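Local atomic coordinates of flagellar hook-associated protein 2 (PDB entry 6IWY), a protein that caps the distal end of the growing flagellar filament, promoting polymerization of flagellin there and keeping subunits from leaking out unpolymerized. Residues Leu155-Ile169 with Ala189-Leu203. Residues are numbered along the deposited sequence; the frame is centred on the assembly and turned at random.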
ATOM      1  N   LEU A 155      16.376   9.439  -1.642  1.00 40.21           N
ATOM      2  CA  LEU A 155      15.002   9.023  -1.409  1.00 40.47           C
ATOM      3  C   LEU A 155      14.154  10.273  -1.244  1.00 41.75           C
ATOM      4  O   LEU A 155      14.411  11.082  -0.325  1.00 42.20           O
ATOM      5  CB  LEU A 155      14.904   8.243  -0.092  1.00 40.15           C
ATOM      6  CG  LEU A 155      14.977   6.739  -0.138  1.00 39.56           C
ATOM      7  CD1 LEU A 155      15.105   6.229   1.250  1.00 36.90           C
ATOM      8  CD2 LEU A 155      13.675   6.250  -0.789  1.00 42.36           C
ATOM      9  N   ASN A 156      13.138  10.414  -2.089  1.00 42.37           N
ATOM     10  CA  ASN A 156      12.168  11.488  -1.966  1.00 42.96           C
ATOM     11  C   ASN A 156      10.867  10.963  -1.392  1.00 42.34           C
ATOM     12  O   ASN A 156      10.165  10.183  -2.045  1.00 41.94           O
ATOM     13  CB  ASN A 156      11.887  12.098  -3.307  1.00 44.91           C
ATOM     14  CG  ASN A 156      12.147  13.541  -3.323  1.00 50.26           C
ATOM     15  OD1 ASN A 156      13.316  13.963  -3.484  1.00 61.41           O
ATOM     16  ND2 ASN A 156      11.101  14.344  -3.150  1.00 51.10           N
ATOM     17  N   LEU A 157      10.564  11.396  -0.164  1.00 41.89           N
ATOM     18  CA  LEU A 157       9.398  10.977   0.577  1.00 41.32           C
ATOM     19  C   LEU A 157       8.703  12.200   1.108  1.00 42.73           C
ATOM     20  O   LEU A 157       9.328  13.274   1.221  1.00 42.99           O
ATOM     21  CB  LEU A 157       9.818  10.127   1.757  1.00 40.33           C
ATOM     22  CG  LEU A 157      10.401   8.763   1.417  1.00 39.81           C
ATOM     23  CD1 LEU A 157      11.478   8.351   2.440  1.00 40.96           C
ATOM     24  CD2 LEU A 157       9.284   7.780   1.417  1.00 39.88           C
ATOM     25  N   LYS A 158       7.423  12.019   1.461  1.00 42.95           N
ATOM     26  CA  LYS A 158       6.634  13.045   2.112  1.00 44.52           C
ATOM     27  C   LYS A 158       6.974  13.083   3.594  1.00 43.86           C
ATOM     28  O   LYS A 158       6.944  12.072   4.255  1.00 42.98           O
ATOM     29  CB  LYS A 158       5.143  12.764   1.945  1.00 46.15           C
ATOM     30  CG  LYS A 158       4.294  13.945   2.292  1.00 49.99           C
ATOM     31  CD  LYS A 158       2.821  13.724   1.994  1.00 54.87           C
ATOM     32  CE  LYS A 158       2.104  12.890   3.063  1.00 56.45           C
ATOM     33  NZ  LYS A 158       0.708  13.393   3.229  1.00 60.94           N
ATOM     34  N   GLY A 159       7.284  14.256   4.115  1.00 45.05           N
ATOM     35  CA  GLY A 159       7.700  14.402   5.514  1.00 45.41           C
ATOM     36  C   GLY A 159       6.586  14.683   6.514  1.00 47.16           C
ATOM     37  O   GLY A 159       5.438  14.905   6.173  1.00 47.49           O
ATOM     38  N   ALA A 160       6.974  14.691   7.772  1.00 48.43           N
ATOM     39  CA  ALA A 160       6.096  15.049   8.876  1.00 51.35           C
ATOM     40  C   ALA A 160       5.331  16.372   8.650  1.00 54.31           C
ATOM     41  O   ALA A 160       4.240  16.547   9.175  1.00 56.52           O
ATOM     42  CB  ALA A 160       6.908  15.123  10.140  1.00 51.79           C
ATOM     43  N   ASP A 161       5.904  17.281   7.865  1.00 54.83           N
ATOM     44  CA  ASP A 161       5.307  18.586   7.584  1.00 58.14           C
ATOM     45  C   ASP A 161       4.383  18.614   6.358  1.00 58.50           C
ATOM     46  O   ASP A 161       3.896  19.684   5.992  1.00 61.01           O
ATOM     47  CB  ASP A 161       6.423  19.621   7.378  1.00 59.18           C
ATOM     48  CG  ASP A 161       7.272  19.339   6.140  1.00 58.98           C
ATOM     49  OD1 ASP A 161       7.082  18.286   5.490  1.00 60.62           O
ATOM     50  OD2 ASP A 161       8.139  20.174   5.800  1.00 63.23           O
ATOM     51  N   GLY A 162       4.191  17.464   5.699  1.00 56.28           N
ATOM     52  CA  GLY A 162       3.384  17.375   4.469  1.00 56.21           C
ATOM     53  C   GLY A 162       4.076  17.767   3.161  1.00 55.61           C
ATOM     54  O   GLY A 162       3.447  17.747   2.101  1.00 56.24           O
ATOM     55  N   ASN A 163       5.366  18.104   3.216  1.00 54.17           N
ATOM     56  CA  ASN A 163       6.126  18.490   2.023  1.00 53.48           C
ATOM     57  C   ASN A 163       7.054  17.371   1.620  1.00 50.14           C
ATOM     58  O   ASN A 163       7.562  16.676   2.504  1.00 48.75           O
ATOM     59  CB  ASN A 163       6.981  19.715   2.325  1.00 55.06           C
ATOM     60  CG  ASN A 163       6.158  20.900   2.789  1.00 59.53           C
ATOM     61  OD1 ASN A 163       5.404  21.489   2.012  1.00 61.58           O
ATOM     62  ND2 ASN A 163       6.303  21.261   4.057  1.00 60.31           N
ATOM     63  N   MET A 164       7.305  17.208   0.312  1.00 49.02           N
ATOM     64  CA  MET A 164       8.339  16.268  -0.151  1.00 46.52           C
ATOM     65  C   MET A 164       9.741  16.793   0.239  1.00 46.38           C
ATOM     66  O   MET A 164      10.034  17.991   0.154  1.00 47.56           O
ATOM     67  CB  MET A 164       8.269  16.009  -1.669  1.00 46.38           C
ATOM     68  CG  MET A 164       6.995  15.343  -2.200  1.00 47.41           C
ATOM     69  SD  MET A 164       6.647  13.661  -1.596  1.00 49.19           S
ATOM     70  CE  MET A 164       8.043  12.729  -2.246  1.00 43.21           C
ATOM     71  N   HIS A 165      10.589  15.879   0.690  1.00 45.51           N
ATOM     72  CA  HIS A 165      12.009  16.179   1.031  1.00 45.66           C
ATOM     73  C   HIS A 165      12.914  15.072   0.537  1.00 44.42           C
ATOM     74  O   HIS A 165      12.500  13.948   0.389  1.00 43.16           O
ATOM     75  CB  HIS A 165      12.209  16.290   2.533  1.00 45.74           C
ATOM     76  CG  HIS A 165      11.441  17.407   3.150  1.00 48.03           C
ATOM     77  ND1 HIS A 165      11.929  18.693   3.220  1.00 49.05           N
ATOM     78  CD2 HIS A 165      10.210  17.435   3.705  1.00 50.76           C
ATOM     79  CE1 HIS A 165      11.028  19.468   3.790  1.00 54.46           C
ATOM     80  NE2 HIS A 165       9.976  18.728   4.102  1.00 54.98           N
ATOM     81  N   GLU A 166      14.169  15.411   0.345  1.00 45.91           N
ATOM     82  CA  GLU A 166      15.144  14.549  -0.275  1.00 45.91           C
ATOM     83  C   GLU A 166      16.094  14.056   0.820  1.00 45.10           C
ATOM     84  O   GLU A 166      16.619  14.838   1.591  1.00 46.42           O
ATOM     85  CB  GLU A 166      15.882  15.359  -1.335  1.00 47.73           C
ATOM     86  CG  GLU A 166      16.208  14.564  -2.590  1.00 53.61           C
ATOM     87  CD  GLU A 166      16.529  15.418  -3.845  1.00 61.99           C
ATOM     88  OE1 GLU A 166      16.304  16.668  -3.844  1.00 66.23           O
ATOM     89  OE2 GLU A 166      17.022  14.805  -4.840  1.00 65.57           O
ATOM     90  N   VAL A 167      16.261  12.752   0.934  1.00 43.96           N
ATOM     91  CA  VAL A 167      17.186  12.180   1.909  1.00 43.87           C
ATOM     92  C   VAL A 167      18.330  11.536   1.131  1.00 43.70           C
ATOM     93  O   VAL A 167      18.133  10.515   0.456  1.00 43.31           O
ATOM     94  CB  VAL A 167      16.496  11.095   2.730  1.00 43.52           C
ATOM     95  CG1 VAL A 167      17.469  10.504   3.727  1.00 42.29           C
ATOM     96  CG2 VAL A 167      15.221  11.651   3.403  1.00 44.21           C
ATOM     97  N   PRO A 168      19.519  12.142   1.178  1.00 44.19           N
ATOM     98  CA  PRO A 168      20.659  11.552   0.491  1.00 44.15           C
ATOM     99  C   PRO A 168      20.914  10.191   1.038  1.00 43.81           C
ATOM    100  O   PRO A 168      20.710  10.010   2.196  1.00 44.64           O
ATOM    101  CB  PRO A 168      21.811  12.484   0.878  1.00 45.95           C
ATOM    102  CG  PRO A 168      21.177  13.800   1.160  1.00 46.08           C
ATOM    103  CD  PRO A 168      19.812  13.489   1.698  1.00 45.32           C
ATOM    104  N   ILE A 169      21.315   9.227   0.231  1.00 44.56           N
ATOM    105  CA  ILE A 169      21.744   7.939   0.766  1.00 45.95           C
ATOM    106  C   ILE A 169      23.199   7.687   0.402  1.00 47.76           C
ATOM    107  O   ILE A 169      23.524   7.501  -0.767  1.00 48.24           O
ATOM    108  CB  ILE A 169      20.842   6.768   0.281  1.00 46.10           C
ATOM    109  CG1 ILE A 169      19.572   6.669   1.161  1.00 47.31           C
ATOM    110  CG2 ILE A 169      21.582   5.417   0.360  1.00 46.53           C
ATOM    111  CD1 ILE A 169      18.428   7.618   0.798  1.00 46.58           C
ATOM    112  N   ALA A 189      21.488   1.571   5.446  1.00 48.02           N
ATOM    113  CA  ALA A 189      21.881   2.909   5.038  1.00 47.11           C
ATOM    114  C   ALA A 189      20.636   3.772   4.999  1.00 45.82           C
ATOM    115  O   ALA A 189      20.644   4.844   5.575  1.00 45.62           O
ATOM    116  CB  ALA A 189      22.598   2.911   3.704  1.00 46.22           C
ATOM    117  N   MET A 190      19.570   3.280   4.350  1.00 45.94           N
ATOM    118  CA  MET A 190      18.316   4.052   4.148  1.00 45.01           C
ATOM    119  C   MET A 190      17.607   4.314   5.460  1.00 45.31           C
ATOM    120  O   MET A 190      17.083   5.407   5.723  1.00 44.60           O
ATOM    121  CB  MET A 190      17.347   3.285   3.240  1.00 45.31           C
ATOM    122  CG  MET A 190      17.818   3.137   1.798  1.00 46.35           C
ATOM    123  SD  MET A 190      16.605   2.373   0.690  1.00 49.41           S
ATOM    124  CE  MET A 190      17.486   2.467  -0.880  1.00 45.62           C
ATOM    125  N   GLU A 191      17.598   3.287   6.295  1.00 47.07           N
ATOM    126  CA  GLU A 191      17.020   3.403   7.616  1.00 48.12           C
ATOM    127  C   GLU A 191      17.803   4.408   8.446  1.00 49.04           C
ATOM    128  O   GLU A 191      17.203   5.204   9.144  1.00 50.15           O
ATOM    129  CB  GLU A 191      16.941   2.027   8.297  1.00 50.16           C
ATOM    130  CG  GLU A 191      15.817   1.147   7.746  1.00 51.10           C
ATOM    131  CD  GLU A 191      15.605  -0.185   8.497  1.00 55.38           C
ATOM    132  OE1 GLU A 191      16.505  -0.606   9.249  1.00 58.73           O
ATOM    133  OE2 GLU A 191      14.530  -0.820   8.315  1.00 57.19           O
ATOM    134  N   GLN A 192      19.137   4.380   8.379  1.00 50.04           N
ATOM    135  CA  GLN A 192      19.966   5.313   9.163  1.00 50.93           C
ATOM    136  C   GLN A 192      19.730   6.739   8.712  1.00 48.60           C
ATOM    137  O   GLN A 192      19.653   7.641   9.517  1.00 49.26           O
ATOM    138  CB  GLN A 192      21.454   4.970   9.058  1.00 52.86           C
ATOM    139  CG  GLN A 192      21.894   3.846   9.980  1.00 57.77           C
ATOM    140  CD  GLN A 192      23.412   3.610   9.987  1.00 62.93           C
ATOM    141  OE1 GLN A 192      24.199   4.547   9.844  1.00 66.38           O
ATOM    142  NE2 GLN A 192      23.823   2.357  10.176  1.00 65.90           N
ATOM    143  N   ALA A 193      19.585   6.934   7.416  1.00 46.35           N
ATOM    144  CA  ALA A 193      19.378   8.265   6.885  1.00 45.76           C
ATOM    145  C   ALA A 193      18.047   8.806   7.408  1.00 45.99           C
ATOM    146  O   ALA A 193      17.970   9.902   7.971  1.00 47.04           O
ATOM    147  CB  ALA A 193      19.400   8.254   5.356  1.00 43.45           C
ATOM    148  N   LEU A 194      17.001   8.013   7.241  1.00 45.81           N
ATOM    149  CA  LEU A 194      15.695   8.436   7.668  1.00 45.66           C
ATOM    150  C   LEU A 194      15.643   8.700   9.173  1.00 47.73           C
ATOM    151  O   LEU A 194      15.016   9.659   9.609  1.00 47.94           O
ATOM    152  CB  LEU A 194      14.649   7.433   7.196  1.00 45.09           C
ATOM    153  CG  LEU A 194      14.319   7.592   5.712  1.00 43.09           C
ATOM    154  CD1 LEU A 194      13.469   6.446   5.167  1.00 42.95           C
ATOM    155  CD2 LEU A 194      13.611   8.863   5.529  1.00 42.22           C
ATOM    156  N   GLU A 195      16.344   7.902   9.962  1.00 49.80           N
ATOM    157  CA  GLU A 195      16.345   8.102  11.409  1.00 52.97           C
ATOM    158  C   GLU A 195      17.143   9.338  11.788  1.00 54.85           C
ATOM    159  O   GLU A 195      16.924   9.924  12.844  1.00 57.62           O
ATOM    160  CB  GLU A 195      16.915   6.881  12.120  1.00 54.84           C
ATOM    161  CG  GLU A 195      16.022   5.667  12.048  1.00 57.27           C
ATOM    162  CD  GLU A 195      16.727   4.345  12.413  1.00 63.22           C
ATOM    163  OE1 GLU A 195      17.961   4.352  12.630  1.00 66.29           O
ATOM    164  OE2 GLU A 195      16.031   3.288  12.483  1.00 65.78           O
ATOM    165  N   ASN A 196      18.068   9.743  10.928  1.00 54.71           N
ATOM    166  CA  ASN A 196      18.924  10.874  11.221  1.00 56.66           C
ATOM    167  C   ASN A 196      18.396  12.208  10.718  1.00 56.13           C
ATOM    168  O   ASN A 196      19.001  13.247  11.000  1.00 57.31           O
ATOM    169  CB  ASN A 196      20.322  10.620  10.655  1.00 57.49           C
ATOM    170  CG  ASN A 196      21.140   9.684  11.536  1.00 61.10           C
ATOM    171  OD1 ASN A 196      21.137   9.816  12.774  1.00 66.33           O
ATOM    172  ND2 ASN A 196      21.839   8.736  10.914  1.00 59.59           N
ATOM    173  N   ASP A 197      17.276  12.182   9.991  1.00 54.28           N
ATOM    174  CA  ASP A 197      16.666  13.403   9.422  1.00 54.57           C
ATOM    175  C   ASP A 197      15.449  13.823  10.283  1.00 55.04           C
ATOM    176  O   ASP A 197      14.614  12.998  10.602  1.00 54.43           O
ATOM    177  CB  ASP A 197      16.283  13.158   7.943  1.00 52.50           C
ATOM    178  CG  ASP A 197      15.760  14.421   7.206  1.00 55.89           C
ATOM    179  OD1 ASP A 197      14.904  15.183   7.748  1.00 62.25           O
ATOM    180  OD2 ASP A 197      16.162  14.625   6.033  1.00 58.48           O
ATOM    181  N   PRO A 198      15.352  15.107  10.655  1.00 56.61           N
ATOM    182  CA  PRO A 198      14.243  15.563  11.486  1.00 58.50           C
ATOM    183  C   PRO A 198      12.870  15.364  10.837  1.00 57.08           C
ATOM    184  O   PRO A 198      11.882  15.088  11.523  1.00 57.36           O
ATOM    185  CB  PRO A 198      14.520  17.058  11.644  1.00 61.03           C
ATOM    186  CG  PRO A 198      15.957  17.214  11.439  1.00 61.14           C
ATOM    187  CD  PRO A 198      16.334  16.180  10.431  1.00 58.25           C
ATOM    188  N   ASN A 199      12.824  15.494   9.515  1.00 55.05           N
ATOM    189  CA  ASN A 199      11.566  15.373   8.778  1.00 53.32           C
ATOM    190  C   ASN A 199      11.108  13.918   8.732  1.00 51.15           C
ATOM    191  O   ASN A 199       9.934  13.651   8.440  1.00 50.94           O
ATOM    192  CB  ASN A 199      11.729  15.886   7.348  1.00 52.59           C
ATOM    193  CG  ASN A 199      12.276  17.300   7.281  1.00 54.90           C
ATOM    194  OD1 ASN A 199      11.741  18.206   7.913  1.00 60.33           O
ATOM    195  ND2 ASN A 199      13.338  17.494   6.513  1.00 52.32           N
ATOM    196  N   PHE A 200      12.017  12.974   9.006  1.00 49.19           N
ATOM    197  CA  PHE A 200      11.646  11.558   8.951  1.00 47.53           C
ATOM    198  C   PHE A 200      11.746  10.735  10.231  1.00 49.09           C
ATOM    199  O   PHE A 200      11.081   9.697  10.325  1.00 48.87           O
ATOM    200  CB  PHE A 200      12.344  10.864   7.764  1.00 45.30           C
ATOM    201  CG  PHE A 200      12.051  11.525   6.475  1.00 42.03           C
ATOM    202  CD1 PHE A 200      10.806  11.387   5.890  1.00 39.89           C
ATOM    203  CD2 PHE A 200      12.971  12.368   5.891  1.00 40.98           C
ATOM    204  CE1 PHE A 200      10.491  12.036   4.727  1.00 38.08           C
ATOM    205  CE2 PHE A 200      12.661  13.013   4.724  1.00 40.93           C
ATOM    206  CZ  PHE A 200      11.397  12.841   4.148  1.00 40.31           C
ATOM    207  N   LYS A 201      12.531  11.204  11.207  1.00 51.20           N
ATOM    208  CA  LYS A 201      12.798  10.463  12.446  1.00 52.92           C
ATOM    209  C   LYS A 201      11.562   9.764  12.993  1.00 54.00           C
ATOM    210  O   LYS A 201      11.606   8.570  13.290  1.00 54.06           O
ATOM    211  CB  LYS A 201      13.392  11.389  13.525  1.00 55.91           C
ATOM    212  N   ASN A 202      10.459  10.494  13.119  1.00 55.44           N
ATOM    213  CA  ASN A 202       9.273   9.951  13.777  1.00 57.32           C
ATOM    214  C   ASN A 202       8.402   9.144  12.843  1.00 55.90           C
ATOM    215  O   ASN A 202       7.624   8.285  13.289  1.00 56.81           O
ATOM    216  CB  ASN A 202       8.465  11.057  14.443  1.00 59.71           C
ATOM    217  CG  ASN A 202       9.218  11.703  15.572  1.00 63.68           C
ATOM    218  OD1 ASN A 202       9.410  11.095  16.633  1.00 67.50           O
ATOM    219  ND2 ASN A 202       9.674  12.941  15.354  1.00 65.34           N
ATOM    220  N   LEU A 203       8.512   9.406  11.551  1.00 54.39           N
ATOM    221  CA  LEU A 203       7.811   8.551  10.573  1.00 53.67           C
ATOM    222  C   LEU A 203       8.399   7.147  10.529  1.00 52.84           C
ATOM    223  O   LEU A 203       7.678   6.180  10.325  1.00 52.32           O
ATOM    224  CB  LEU A 203       7.789   9.178   9.179  1.00 52.19           C
ATOM    225  CG  LEU A 203       6.815  10.363   9.154  1.00 53.55           C
ATOM    226  CD1 LEU A 203       6.977  11.045   7.814  1.00 54.68           C
ATOM    227  CD2 LEU A 203       5.356   9.963   9.418  1.00 52.93           C
TER
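Strand 164-168, where Val167 meets Ala193, passes helix 189-196 with axes 8.5 Å apart and N-to-C directions 129° from each other, while the type I turn Gly159-Gly162 of the same hairpin reaches the chain beyond the helix. Just after the strand, Ile169 CG1 lies 4.0 Å from Met190 CG. The helix packs on one face of the antiparallel sheet, and Val167 sends its two methyls to different neighbours. CG1, anti to the backbone N (chi1 180°), lies on Ala193 CB, and CG2 turns to Leu194 CD2 (3.9 Å). Leu194 also crosses Leu157 at about a right angle, its CD2 3.8 Å from Leu157 CD1. The Phe200 ring lies against the hairpin: its CE1 is 3.6 Å from Leu157 CB, and the carbonyl O of Leu157 lies at the ring edge, in plane. Beyond it, the Asn199 amide stacks on one face of the His165 imidazole, the planes 13° apart, with ND2 displaced toward the rim. OD2 of Asp161 accepts the N-H of His165 NE2 on its syn side (2.9 Å) and also a bond from Asn163 ND2. Ile209 and Ile211 of strand 209-214 extend the apolar layer. Across the two segments, a single hydrogen bond, Ala160 N to Asn199 O (3.2 Å, nearly straight at 174°), joins the turn to the chain after the helix. The chemistry implies an apolar core between helix 179-196 and the four-stranded sheet containing strands 154-158 and 164-173, while polar and stacking contacts probably help to hold the hairpin turn.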